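Local coordinates for protein leucyl-tRNA synthetase (Giardia intestinalis, PDB 3PZ6) that probably attaches leucine to its tRNA using ATP, this chain being the CP1 editing domain, which probably removes wrongly attached amino acids from the tRNA, at residues C197-L202 against L242-N247; N73-A78 against A108-K113. The protein carries 2 engineered substitutions. All coordinates share one frame; numbering follows the deposited sequence.

Contact 1: residues C197-L202 against L242-N247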
loop_
_atom_site.group_PDB
_atom_site.type_symbol
_atom_site.label_atom_id
_atom_site.label_comp_id
_atom_site.label_asym_id
_atom_site.label_seq_id
_atom_site.Cartn_x
_atom_site.Cartn_y
_atom_site.Cartn_z
ATOM N N CYS A 197 -5.075 11.574 -7.301
ATOM C CA CYS A 197 -3.819 11.882 -6.646
ATOM C C CYS A 197 -2.619 11.347 -7.419
ATOM O O CYS A 197 -1.616 12.043 -7.577
ATOM C CB CYS A 197 -3.791 11.349 -5.227
ATOM S SG CYS A 197 -2.339 11.954 -4.367
ATOM N N TYR A 198 -2.742 10.115 -7.909
ATOM C CA TYR A 198 -1.695 9.483 -8.695
ATOM C C TYR A 198 -1.341 10.364 -9.895
ATOM O O TYR A 198 -0.170 10.674 -10.120
ATOM C CB TYR A 198 -2.140 8.078 -9.116
ATOM C CG TYR A 198 -1.251 7.400 -10.137
ATOM C CD1 TYR A 198 -0.191 6.583 -9.742
ATOM C CD2 TYR A 198 -1.477 7.568 -11.500
ATOM C CE1 TYR A 198 0.625 5.958 -10.686
ATOM C CE2 TYR A 198 -0.669 6.953 -12.442
ATOM C CZ TYR A 198 0.376 6.150 -12.030
ATOM O OH TYR A 198 1.171 5.544 -12.980
ATOM N N LYS A 199 -2.364 10.789 -10.632
ATOM C CA LYS A 199 -2.208 11.658 -11.805
ATOM C C LYS A 199 -1.682 13.057 -11.448
ATOM O O LYS A 199 -0.872 13.622 -12.174
ATOM C CB LYS A 199 -3.534 11.755 -12.562
ATOM C CG LYS A 199 -3.460 12.405 -13.912
ATOM C CD LYS A 199 -4.825 12.892 -14.306
ATOM C CE LYS A 199 -4.771 13.792 -15.522
ATOM N NZ LYS A 199 -5.957 14.692 -15.545
ATOM N N ASP A 200 -2.146 13.608 -10.333
ATOM C CA ASP A 200 -1.584 14.854 -9.797
ATOM C C ASP A 200 -0.054 14.799 -9.594
ATOM O O ASP A 200 0.654 15.739 -9.968
ATOM C CB ASP A 200 -2.271 15.237 -8.482
ATOM C CG ASP A 200 -3.625 15.898 -8.694
ATOM O OD1 ASP A 200 -3.973 16.227 -9.859
ATOM O OD2 ASP A 200 -4.344 16.089 -7.686
ATOM N N ILE A 201 0.436 13.703 -9.004
ATOM C CA ILE A 201 1.863 13.510 -8.784
ATOM C C ILE A 201 2.571 13.372 -10.136
ATOM O O ILE A 201 3.568 14.050 -10.392
ATOM C CB ILE A 201 2.169 12.251 -7.913
ATOM C CG1 ILE A 201 1.289 12.180 -6.649
ATOM C CG2 ILE A 201 3.668 12.138 -7.605
ATOM C CD1 ILE A 201 1.787 12.926 -5.442
ATOM N N LEU A 202 2.031 12.515 -10.998
ATOM C CA LEU A 202 2.643 12.192 -12.287
ATOM C C LEU A 202 2.974 13.418 -13.141
ATOM O O LEU A 202 4.050 13.493 -13.742
ATOM C CB LEU A 202 1.742 11.229 -13.066
ATOM C CG LEU A 202 2.251 10.522 -14.321
ATOM C CD1 LEU A 202 3.419 9.583 -14.031
ATOM C CD2 LEU A 202 1.103 9.768 -14.986
ATOM N N LEU A 242 -13.657 6.766 -16.694
ATOM C CA LEU A 242 -14.654 7.712 -16.218
ATOM C C LEU A 242 -14.022 9.039 -15.818
ATOM O O LEU A 242 -14.564 10.091 -16.123
ATOM C CB LEU A 242 -15.478 7.122 -15.070
ATOM C CG LEU A 242 -16.378 5.915 -15.372
ATOM C CD1 LEU A 242 -17.294 5.645 -14.196
ATOM C CD2 LEU A 242 -17.201 6.089 -16.651
ATOM N N CYS A 243 -12.867 8.990 -15.160
ATOM C CA CYS A 243 -12.154 10.208 -14.785
ATOM C C CYS A 243 -11.700 11.028 -15.989
ATOM O O CYS A 243 -11.763 12.255 -15.952
ATOM C CB CYS A 243 -10.956 9.898 -13.886
ATOM S SG CYS A 243 -11.368 9.610 -12.155
ATOM N N GLU A 244 -11.253 10.352 -17.046
ATOM C CA GLU A 244 -10.710 11.037 -18.224
ATOM C C GLU A 244 -11.792 11.521 -19.193
ATOM O O GLU A 244 -11.617 12.548 -19.859
ATOM C CB GLU A 244 -9.672 10.170 -18.957
ATOM C CG GLU A 244 -8.354 9.935 -18.192
ATOM C CD GLU A 244 -7.571 11.217 -17.888
ATOM O OE1 GLU A 244 -7.709 12.214 -18.631
ATOM O OE2 GLU A 244 -6.806 11.225 -16.898
ATOM N N GLU A 245 -12.901 10.787 -19.262
ATOM C CA GLU A 245 -14.032 11.166 -20.110
ATOM C C GLU A 245 -14.927 12.222 -19.457
ATOM O O GLU A 245 -15.754 12.830 -20.129
ATOM C CB GLU A 245 -14.850 9.935 -20.518
ATOM N N SER A 246 -14.766 12.429 -18.151
ATOM C CA SER A 246 -15.442 13.521 -17.452
ATOM C C SER A 246 -14.495 14.700 -17.251
ATOM O O SER A 246 -14.866 15.706 -16.648
ATOM C CB SER A 246 -15.984 13.057 -16.100
ATOM O OG SER A 246 -16.965 12.048 -16.260
ATOM N N ASN A 247 -13.273 14.557 -17.764
ATOM C CA ASN A 247 -12.223 15.574 -17.660
ATOM C C ASN A 247 -12.056 16.096 -16.229
ATOM O O ASN A 247 -12.533 17.180 -15.883
ATOM C CB ASN A 247 -12.468 16.728 -18.660
#
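K199 reaches out from helix 192-202 and E244 comes to meet it from helix 238-245, the two side chains approaching from opposite directions across a gap that the backbones leave wide: even at K199 and C243, where they come nearest, the CA atoms are 10.5 Å apart. All the touching is done by one carboxylate oxygen of E244 and the outer half of the lysine. E244 OE2 lies 3.6 Å from K199 CE and 3.8 Å from K199 NZ, so it sits alongside the end of the chain, slightly nearer the carbons than the charged nitrogen; CD of K199 is about as near. The ion pair is therefore a long salt bridge without a hydrogen bond between the two residues. K199 spans the gap because CG stands anti to the backbone N (chi1 -169°) and the chain runs extended from there. E244 instead starts with CG anti to its carbonyl carbon and bends at chi2 (-61°) toward the lysine.

Both residues belong to the helical part of the CP1 editing domain, the insertion of leucyl-tRNA synthetase, and their contact lies at its surface. A stronger tie for the carboxylate is the hydrogen bond between its OE2 and the hydroxyl of Y195, one turn before K199 on the same helix, while K199 NZ makes a weak hydrogen bond to the carbonyl of V248. The lysine thus touches helix 238-245 just where it stops. There N247, with positive phi, is the C-prime residue of a Schellman motif, its N bonding weakly to E244 O and V248 N returning to C243 O. Beside this ending S246 folds its hydroxyl back onto the helix, OG giving a hydrogen bond to L242 O at 3.1 Å, with a C=O...donor angle of 154°.

Contact 2: residues N73-A78 against A108-K113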
loop_
_atom_site.group_PDB
_atom_site.type_symbol
_atom_site.label_atom_id
_atom_site.label_comp_id
_atom_site.label_asym_id
_atom_site.label_seq_id
_atom_site.Cartn_x
_atom_site.Cartn_y
_atom_site.Cartn_z
ATOM N N ASN A 73 17.099 0.712 18.523
ATOM C CA ASN A 73 16.011 0.484 19.470
ATOM C C ASN A 73 15.917 -1.010 19.790
ATOM O O ASN A 73 14.899 -1.491 20.303
ATOM C CB ASN A 73 14.685 1.024 18.921
ATOM C CG ASN A 73 14.576 2.535 19.031
ATOM O OD1 ASN A 73 14.457 3.083 20.128
ATOM N ND2 ASN A 73 14.602 3.214 17.892
ATOM N N GLN A 74 17.003 -1.721 19.469
ATOM C CA GLN A 74 17.197 -3.154 19.763
ATOM C C GLN A 74 16.135 -4.066 19.138
ATOM O O GLN A 74 15.476 -4.845 19.832
ATOM C CB GLN A 74 17.342 -3.409 21.278
ATOM C CG GLN A 74 18.532 -2.709 21.940
ATOM C CD GLN A 74 18.298 -1.220 22.168
ATOM O OE1 GLN A 74 19.009 -0.379 21.618
ATOM N NE2 GLN A 74 17.287 -0.891 22.968
ATOM N N VAL A 75 15.993 -3.967 17.817
ATOM C CA VAL A 75 15.018 -4.760 17.071
ATOM C C VAL A 75 15.628 -6.063 16.519
ATOM O O VAL A 75 14.901 -6.953 16.057
ATOM C CB VAL A 75 14.370 -3.919 15.937
ATOM C CG1 VAL A 75 15.225 -3.939 14.669
ATOM C CG2 VAL A 75 12.959 -4.398 15.645
ATOM N N ASP A 76 16.956 -6.173 16.595
ATOM C CA ASP A 76 17.709 -7.281 15.990
ATOM C C ASP A 76 17.385 -7.390 14.495
ATOM O O ASP A 76 17.428 -6.382 13.780
ATOM C CB ASP A 76 17.447 -8.610 16.731
ATOM N N ASN A 77 17.070 -8.599 14.029
ATOM C CA ASN A 77 16.640 -8.806 12.650
ATOM C C ASN A 77 15.205 -9.312 12.592
ATOM O O ASN A 77 14.913 -10.454 12.958
ATOM C CB ASN A 77 17.588 -9.756 11.908
ATOM C CG ASN A 77 18.959 -9.143 11.656
ATOM O OD1 ASN A 77 19.228 -7.998 12.037
ATOM N ND2 ASN A 77 19.837 -9.911 11.012
ATOM N N ALA A 78 14.312 -8.441 12.139
ATOM C CA ALA A 78 12.892 -8.748 12.070
ATOM C C ALA A 78 12.300 -8.252 10.754
ATOM O O ALA A 78 12.858 -7.365 10.106
ATOM C CB ALA A 78 12.167 -8.122 13.254
ATOM N N ALA A 108 6.276 2.258 15.448
ATOM C CA ALA A 108 6.701 0.889 15.184
ATOM C C ALA A 108 6.384 0.010 16.395
ATOM O O ALA A 108 6.765 0.332 17.522
ATOM C CB ALA A 108 8.188 0.847 14.851
ATOM N N TYR A 109 5.675 -1.090 16.155
ATOM C CA TYR A 109 5.250 -1.993 17.223
ATOM C C TYR A 109 5.586 -3.441 16.884
ATOM O O TYR A 109 5.827 -3.772 15.721
ATOM C CB TYR A 109 3.740 -1.889 17.450
ATOM C CG TYR A 109 3.218 -0.497 17.703
ATOM C CD1 TYR A 109 3.064 -0.014 19.004
ATOM C CD2 TYR A 109 2.849 0.328 16.644
ATOM C CE1 TYR A 109 2.567 1.271 19.241
ATOM C CE2 TYR A 109 2.355 1.607 16.869
ATOM C CZ TYR A 109 2.218 2.072 18.165
ATOM O OH TYR A 109 1.727 3.338 18.374
ATOM N N TYR A 110 5.601 -4.292 17.909
ATOM C CA TYR A 110 5.633 -5.735 17.726
ATOM C C TYR A 110 4.201 -6.272 17.737
ATOM O O TYR A 110 3.372 -5.842 18.548
ATOM C CB TYR A 110 6.430 -6.409 18.846
ATOM C CG TYR A 110 7.938 -6.295 18.743
ATOM C CD1 TYR A 110 8.645 -6.972 17.751
ATOM C CD2 TYR A 110 8.661 -5.545 19.663
ATOM C CE1 TYR A 110 10.031 -6.877 17.663
ATOM C CE2 TYR A 110 10.046 -5.447 19.583
ATOM C CZ TYR A 110 10.720 -6.111 18.582
ATOM O OH TYR A 110 12.089 -6.010 18.504
ATOM N N ILE A 111 3.910 -7.195 16.822
ATOM C CA ILE A 111 2.654 -7.952 16.842
ATOM C C ILE A 111 2.941 -9.349 17.398
ATOM O O ILE A 111 2.154 -9.902 18.165
ATOM C CB ILE A 111 2.021 -8.045 15.428
ATOM C CG1 ILE A 111 1.554 -6.667 14.946
ATOM C CG2 ILE A 111 0.866 -9.061 15.386
ATOM C CD1 ILE A 111 0.295 -6.126 15.631
ATOM N N ASN A 112 4.079 -9.901 16.983
ATOM C CA ASN A 112 4.641 -11.127 17.534
ATOM C C ASN A 112 6.167 -11.080 17.431
ATOM O O ASN A 112 6.737 -10.018 17.175
ATOM C CB ASN A 112 4.057 -12.370 16.843
ATOM C CG ASN A 112 4.190 -12.327 15.326
ATOM O OD1 ASN A 112 5.292 -12.403 14.776
ATOM N ND2 ASN A 112 3.057 -12.235 14.642
ATOM N N LYS A 113 6.828 -12.216 17.637
ATOM C CA LYS A 113 8.283 -12.286 17.521
ATOM C C LYS A 113 8.728 -12.167 16.067
ATOM O O LYS A 113 8.019 -12.597 15.148
ATOM C CB LYS A 113 8.802 -13.579 18.132
#
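Y110, on strand 105-110 in the mixed sheet of the CP1 editing domain, extends its ring to V75 in the loop that leads from helix 61-71 to strand 79-86. The backbones stay well apart, 9.5 Å between the CA atoms of V75 and Y110, so the tyrosine does most of the bridging. With CG anti to the carbonyl carbon (chi1 -76°), the ring is swung off the strand toward the loop, hydroxyl end leading.

The apolar part of the contact is one methyl against that end of the ring. CG2 of V75 comes in obliquely, 4.1 Å from CZ of Y110. V75 has this methyl anti to its backbone N and the other, CG1, between N and the carbonyl carbon. V116 and I144, on the two strands that pair with 105-110, lie against the tyrosine, and V116 also against V75, at the surface of the domain.

Polar contacts add little: no hydrogen bond joins the two segments. The carbonyls of Q74 and V75 both stand 3.8 Å from OH of Y110, Q74 O and V75 O alike, with no hydrogen bond to either. That hydroxyl instead lies against carbon, with V75 CA at 3.5 Å and V75 CG2 at 3.4 Å.

How the contacts relate
From the N terminus, the chain runs through strand 10-18 and helix 61-71 into the loop 73-78, then through strands 79-86 and 97-100 to strand 105-110, where contact 2 closes a loop rich in strand. After strand 183-186 it enters helix 192-202, and contact 1 closes a second, mostly irregular loop with two short helices, 208-211 and 216-219, when helix 238-245 arrives. The loops follow in series, neither nested nor crossed. Contact 2 ties a connecting loop to the mixed sheet, whereas contact 1 joins two helices. Both are small surface contacts, on opposite sides of the chain's centre, with their own centres about 39 Å apart.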